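PDB 5C9F: ApRick protease from Rickettsia conorii, which probably acts as an aspartic endopeptidase of the retropepsin type, the chain here being the protease domain of a longer, probably membrane-bound protein. Local coordinates for residues I13-D18 with F117-D122; A25-V30 with N81-G86. All blocks are in the same frame, centred on the assembly; numbering follows the deposited sequence.

Overall arrangement
The two contacts lie in different sheets of one retropepsin-like domain. Interaction 1 sits at the surface, at the end of the three-stranded antiparallel sheet made by strands 2-14, 123-131 and 116-120. Interaction 2 joins strands 22-27 and 71-84 in the larger mixed sheet, nearer the centre of the chain. Their centres are 21 Å apart, and their nearest atoms are about 6 Å apart without touching. Along the chain the segments come in the order 13-18, 25-30, 81-86, 117-122. Interaction 1 therefore joins an early and a late part of the chain, while interaction 2 fastens strands within the body of the domain.

Interaction 1: residues I13-D18 with F117-D122; sequences IARNRD and FRIDKD
This contact closes the end of the terminal three-stranded antiparallel sheet, where Arg15 meets the tight turn of the hairpin formed by strands 116-120 and 123-131. Strand 123-131 is the middle strand, and it pairs with strand 2-14 by a backbone bond between Ile13 and Leu124. Two residues on, Arg15 N donates to Asp122 O at 2.8 Å. The same oxygen takes a CA-H...O contact from Ala14 CA at 3.6 Å. Lys121 and Asp122 both have positive phi, consistent with a type I' turn.

The side chains add a salt bridge to this backbone bond. Arg15 CG stands anti to the backbone N (chi1 -167°), and the chain then bends at chi3. This brings NE to OD1 of Asp122. The guanidinium and carboxylate planes are nearly perpendicular, 83° apart, so the two groups do not form a flat, two-pronged pair. Of the guanidinium nitrogens, NE is the one that bonds Asp122, meeting the anti side of OD1 through a bond bent at its hydrogen (138°). Asp122 thus grips Arg15 twice, by its main-chain oxygen and by its carboxylate. Arg15 NH1 turns to another partner, the carbonyl oxygen of Gly19, and this bond folds the side chain back on its own loop.

The contact is largely at the surface. Phe21, at the end of this loop, touches both Arg15 and Ile119. Farther along 13-18, an Asx turn shapes the chain, with Asp18 N bonded to Asn16 OD1. At the far end of the guanidinium, Arg15 NH2 rests 4.0 Å from Ile119 CG2, while Arg15 NE lies 3.0 Å from Asp122 OD1.

Interaction 2: residues A25-V30 with N81-G86; sequences AFVNNV and NSVVIG
Phe26 and Val84 form an antiparallel hydrogen-bonded pair that joins strand 22-27 to strand 71-84. Phe26 N donates to Val84 O at 3.0 Å, and Val84 N returns a bond to Phe26 O at 2.8 Å. The neighbouring Val27 and Val83 are a non-hydrogen-bonded pair. Here Val27 CA brings its hydrogen to Ser82 O at 3.2 Å. On the buried side, Ala25 CB packs tightly against Ile85 CG1 at 3.4 Å. Ile85 CG1 lies beside its own backbone N (chi1 -61°), which places it by the alanine methyl. On the other face, the Phe26 ring leads away, and its CB is what meets Val84.

Asn28 continues the pairing past the end of its strand. Its backbone N donates to Ser82 O at 2.8 Å. Its side chain swings back beside the backbone N (chi1 -57°) and carries OD1 to Ser82 N at 2.9 Å. Ser82 N lies nearly along the C=O axis of the Asn28 amide, though the bond is bent at its hydrogen (146°). One water accepts from Asn28 ND2 and Asn81 N, and another accepts from Asn29 N and donates to Ser82 OG. Ser82 OG also bonds Glu88.

A type I' turn from Val27 to Val30 sets Asn28 in place and leads into strand 30-36. Its ends are tied by paired backbone bonds between Val27 and Val30. Farther out, Phe34 covers Ala25 and Val27, and Leu110 of helix 108-111 covers Val83 and Ile85. The amide of Asn28 thus stands in for a backbone carbonyl where the turn carries its strand away. Its OD1 and its backbone N together extend the pairing to both polar backbone atoms of Ser82.

Interaction 1: residues I13-D18 with F117-D122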
loop_
_atom_site.group_PDB
_atom_site.type_symbol
_atom_site.label_atom_id
_atom_site.label_comp_id
_atom_site.label_asym_id
_atom_site.label_seq_id
_atom_site.Cartn_x
_atom_site.Cartn_y
_atom_site.Cartn_z
ATOM N N ILE A 13 -7.528 -14.472 9.521
ATOM C CA ILE A 13 -7.861 -15.326 10.643
ATOM C C ILE A 13 -8.786 -16.398 10.185
ATOM O O ILE A 13 -9.814 -16.091 9.560
ATOM C CB ILE A 13 -8.464 -14.511 11.792
ATOM C CG1 ILE A 13 -7.336 -13.694 12.439
ATOM C CG2 ILE A 13 -9.033 -15.423 12.900
ATOM C CD1 ILE A 13 -7.803 -12.438 13.076
ATOM N N ALA A 14 -8.448 -17.658 10.520
ATOM C CA ALA A 14 -9.292 -18.776 10.158
ATOM C C ALA A 14 -10.358 -18.970 11.242
ATOM O O ALA A 14 -10.094 -18.817 12.431
ATOM C CB ALA A 14 -8.465 -20.023 9.973
ATOM N N ARG A 15 -11.569 -19.284 10.805
ATOM C CA ARG A 15 -12.667 -19.501 11.703
ATOM C C ARG A 15 -12.298 -20.679 12.642
ATOM O O ARG A 15 -11.748 -21.611 12.213
ATOM C CB ARG A 15 -13.942 -19.853 10.931
ATOM C CG ARG A 15 -15.169 -19.781 11.815
ATOM C CD ARG A 15 -16.418 -20.237 11.067
ATOM N NE ARG A 15 -16.802 -19.345 9.968
ATOM C CZ ARG A 15 -17.598 -18.286 10.087
ATOM N NH1 ARG A 15 -17.997 -17.865 11.287
ATOM N NH2 ARG A 15 -17.929 -17.579 9.006
ATOM N N ASN A 16 -12.551 -20.524 13.927
ATOM C CA ASN A 16 -12.338 -21.573 14.880
ATOM C C ASN A 16 -13.360 -22.712 14.592
ATOM O O ASN A 16 -14.426 -22.459 14.061
ATOM C CB ASN A 16 -12.551 -20.972 16.239
ATOM C CG ASN A 16 -12.171 -21.903 17.356
ATOM O OD1 ASN A 16 -12.894 -22.832 17.663
ATOM N ND2 ASN A 16 -11.048 -21.617 18.003
ATOM N N ARG A 17 -13.026 -23.940 14.965
ATOM C CA ARG A 17 -13.947 -25.084 14.762
ATOM C C ARG A 17 -15.248 -24.846 15.535
ATOM O O ARG A 17 -16.288 -25.402 15.161
ATOM C CB ARG A 17 -13.295 -26.429 15.188
ATOM C CG ARG A 17 -12.029 -26.784 14.383
ATOM C CD ARG A 17 -12.331 -27.370 13.026
ATOM N NE ARG A 17 -11.124 -27.830 12.344
ATOM C CZ ARG A 17 -10.890 -29.062 11.885
ATOM N NH1 ARG A 17 -11.727 -30.084 12.088
ATOM N NH2 ARG A 17 -9.735 -29.304 11.252
ATOM N N ASP A 18 -15.211 -23.991 16.558
ATOM C CA ASP A 18 -16.434 -23.642 17.308
ATOM C C ASP A 18 -17.359 -22.617 16.576
ATOM O O ASP A 18 -18.385 -22.248 17.095
ATOM C CB ASP A 18 -16.109 -23.146 18.702
ATOM C CG ASP A 18 -15.589 -21.708 18.735
ATOM O OD1 ASP A 18 -15.524 -21.006 17.694
ATOM O OD2 ASP A 18 -15.196 -21.279 19.828
ATOM N N PHE A 117 -12.540 -4.877 5.906
ATOM C CA PHE A 117 -12.969 -5.907 6.821
ATOM C C PHE A 117 -13.902 -6.867 6.070
ATOM O O PHE A 117 -14.972 -6.470 5.627
ATOM C CB PHE A 117 -13.680 -5.223 8.013
ATOM C CG PHE A 117 -14.579 -6.139 8.797
ATOM C CD1 PHE A 117 -14.132 -7.356 9.247
ATOM C CD2 PHE A 117 -15.861 -5.742 9.134
ATOM C CE1 PHE A 117 -15.003 -8.216 9.936
ATOM C CE2 PHE A 117 -16.717 -6.583 9.838
ATOM C CZ PHE A 117 -16.274 -7.836 10.256
ATOM N N ARG A 118 -13.496 -8.106 5.873
ATOM C CA ARG A 118 -14.334 -9.030 5.112
ATOM C C ARG A 118 -14.334 -10.412 5.717
ATOM O O ARG A 118 -13.320 -10.888 6.208
ATOM C CB ARG A 118 -13.823 -9.190 3.666
ATOM C CG ARG A 118 -14.689 -10.187 2.897
ATOM C CD ARG A 118 -14.523 -10.031 1.401
ATOM N NE ARG A 118 -15.598 -10.580 0.577
ATOM C CZ ARG A 118 -16.439 -9.873 -0.175
ATOM N NH1 ARG A 118 -16.439 -8.538 -0.177
ATOM N NH2 ARG A 118 -17.332 -10.522 -0.916
ATOM N N ILE A 119 -15.481 -11.055 5.704
ATOM C CA ILE A 119 -15.574 -12.413 6.179
ATOM C C ILE A 119 -16.007 -13.226 4.970
ATOM O O ILE A 119 -17.083 -13.013 4.488
ATOM C CB ILE A 119 -16.630 -12.563 7.305
ATOM C CG1 ILE A 119 -16.148 -11.932 8.640
ATOM C CG2 ILE A 119 -16.961 -14.054 7.509
ATOM C CD1 ILE A 119 -17.221 -11.773 9.686
ATOM N N ASP A 120 -15.183 -14.173 4.559
ATOM C CA ASP A 120 -15.365 -15.003 3.354
ATOM C C ASP A 120 -14.995 -16.488 3.541
ATOM O O ASP A 120 -13.828 -16.767 3.814
ATOM C CB ASP A 120 -14.380 -14.491 2.303
ATOM C CG ASP A 120 -14.545 -15.161 0.951
ATOM O OD1 ASP A 120 -15.673 -15.167 0.413
ATOM O OD2 ASP A 120 -13.531 -15.673 0.420
ATOM N N LYS A 121 -15.916 -17.437 3.391
ATOM C CA LYS A 121 -15.547 -18.877 3.405
ATOM C C LYS A 121 -14.586 -19.314 4.560
ATOM O O LYS A 121 -13.499 -19.867 4.304
ATOM C CB LYS A 121 -14.869 -19.281 2.071
ATOM C CG LYS A 121 -15.627 -19.003 0.769
ATOM C CD LYS A 121 -16.655 -20.118 0.529
ATOM C CE LYS A 121 -17.936 -19.643 -0.119
ATOM N NZ LYS A 121 -18.961 -19.252 0.884
ATOM N N ASP A 122 -14.995 -19.080 5.808
ATOM C CA ASP A 122 -14.244 -19.462 7.028
ATOM C C ASP A 122 -13.003 -18.628 7.244
ATOM O O ASP A 122 -12.145 -19.015 8.027
ATOM C CB ASP A 122 -13.915 -20.954 7.089
ATOM C CG ASP A 122 -15.155 -21.792 7.174
ATOM O OD1 ASP A 122 -16.173 -21.294 7.728
ATOM O OD2 ASP A 122 -15.136 -22.921 6.665
#

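Interaction 2: residues A25-V30 with N81-G86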
loop_
_atom_site.group_PDB
_atom_site.type_symbol
_atom_site.label_atom_id
_atom_site.label_comp_id
_atom_site.label_asym_id
_atom_site.label_seq_id
_atom_site.Cartn_x
_atom_site.Cartn_y
_atom_site.Cartn_z
ATOM N N ALA A 25 -5.307 -9.055 20.443
ATOM C CA ALA A 25 -4.930 -7.690 20.314
ATOM C C ALA A 25 -4.028 -7.353 21.488
ATOM O O ALA A 25 -4.139 -7.949 22.542
ATOM C CB ALA A 25 -6.199 -6.833 20.319
ATOM N N PHE A 26 -3.231 -6.319 21.337
ATOM C CA PHE A 26 -2.518 -5.750 22.429
ATOM C C PHE A 26 -3.189 -4.470 22.873
ATOM O O PHE A 26 -3.275 -3.493 22.126
ATOM C CB PHE A 26 -1.064 -5.520 22.076
ATOM C CG PHE A 26 -0.308 -6.801 21.959
ATOM C CD1 PHE A 26 -0.386 -7.541 20.790
ATOM C CD2 PHE A 26 0.432 -7.304 23.031
ATOM C CE1 PHE A 26 0.290 -8.741 20.660
ATOM C CE2 PHE A 26 1.105 -8.532 22.913
ATOM C CZ PHE A 26 1.032 -9.244 21.724
ATOM N N VAL A 27 -3.739 -4.525 24.078
ATOM C CA VAL A 27 -4.538 -3.395 24.661
ATOM C C VAL A 27 -3.673 -2.831 25.781
ATOM O O VAL A 27 -3.374 -3.542 26.743
ATOM C CB VAL A 27 -5.872 -3.896 25.169
ATOM C CG1 VAL A 27 -6.701 -2.750 25.705
ATOM C CG2 VAL A 27 -6.645 -4.621 24.050
ATOM N N ASN A 28 -3.234 -1.572 25.609
ATOM C CA ASN A 28 -2.321 -0.931 26.538
ATOM C C ASN A 28 -1.145 -1.851 26.850
ATOM O O ASN A 28 -0.828 -2.108 28.001
ATOM C CB ASN A 28 -3.049 -0.535 27.825
ATOM C CG ASN A 28 -4.210 0.371 27.566
ATOM O OD1 ASN A 28 -4.285 1.049 26.514
ATOM N ND2 ASN A 28 -5.175 0.364 28.501
ATOM N N ASN A 29 -0.579 -2.421 25.797
ATOM C CA ASN A 29 0.609 -3.274 25.913
ATOM C C ASN A 29 0.307 -4.702 26.400
ATOM O O ASN A 29 1.208 -5.449 26.575
ATOM C CB ASN A 29 1.754 -2.578 26.809
ATOM C CG ASN A 29 3.120 -3.185 26.568
ATOM O OD1 ASN A 29 3.927 -3.634 27.465
ATOM N ND2 ASN A 29 3.418 -3.171 25.332
ATOM N N VAL A 30 -0.950 -5.092 26.606
ATOM C CA VAL A 30 -1.308 -6.399 27.155
ATOM C C VAL A 30 -2.083 -7.216 26.122
ATOM O O VAL A 30 -3.073 -6.763 25.570
ATOM C CB VAL A 30 -2.191 -6.230 28.410
ATOM C CG1 VAL A 30 -2.631 -7.553 29.002
ATOM C CG2 VAL A 30 -1.462 -5.382 29.450
ATOM N N ASN A 81 -6.824 3.295 25.942
ATOM C CA ASN A 81 -5.846 4.218 25.385
ATOM C C ASN A 81 -5.273 3.699 24.084
ATOM O O ASN A 81 -5.175 4.443 23.121
ATOM C CB ASN A 81 -4.704 4.466 26.376
ATOM C CG ASN A 81 -5.181 5.150 27.638
ATOM O OD1 ASN A 81 -6.111 5.926 27.615
ATOM N ND2 ASN A 81 -4.542 4.841 28.752
ATOM N N SER A 82 -4.908 2.430 24.056
ATOM C CA SER A 82 -4.271 1.855 22.885
ATOM C C SER A 82 -4.714 0.413 22.629
ATOM O O SER A 82 -4.773 -0.400 23.550
ATOM C CB SER A 82 -2.747 1.903 23.059
ATOM O OG SER A 82 -2.091 1.011 22.168
ATOM N N VAL A 83 -5.149 0.166 21.410
ATOM C CA VAL A 83 -5.553 -1.163 20.935
ATOM C C VAL A 83 -4.798 -1.409 19.633
ATOM O O VAL A 83 -5.027 -0.704 18.645
ATOM C CB VAL A 83 -7.064 -1.281 20.638
ATOM C CG1 VAL A 83 -7.411 -2.684 20.110
ATOM C CG2 VAL A 83 -7.943 -1.022 21.871
ATOM N N VAL A 84 -3.889 -2.383 19.649
ATOM C CA VAL A 84 -3.088 -2.698 18.494
ATOM C C VAL A 84 -3.582 -4.037 17.938
ATOM O O VAL A 84 -3.490 -5.084 18.622
ATOM C CB VAL A 84 -1.591 -2.773 18.844
ATOM C CG1 VAL A 84 -0.759 -3.113 17.599
ATOM C CG2 VAL A 84 -1.136 -1.464 19.477
ATOM N N ILE A 85 -4.059 -3.971 16.712
ATOM C CA ILE A 85 -4.364 -5.147 15.883
ATOM C C ILE A 85 -3.827 -4.782 14.467
ATOM O O ILE A 85 -4.534 -4.168 13.664
ATOM C CB ILE A 85 -5.879 -5.369 15.739
ATOM C CG1 ILE A 85 -6.521 -5.606 17.129
ATOM C CG2 ILE A 85 -6.130 -6.596 14.855
ATOM C CD1 ILE A 85 -8.015 -5.542 17.110
ATOM N N GLY A 86 -2.580 -5.114 14.193
ATOM C CA GLY A 86 -1.895 -4.623 12.999
ATOM C C GLY A 86 -1.507 -3.170 13.191
ATOM O O GLY A 86 -0.340 -2.850 13.420
HETATM O O HOH W 1 -1.311 -1.715 23.171
HETATM O O HOH W 2 -7.143 2.624 28.765
#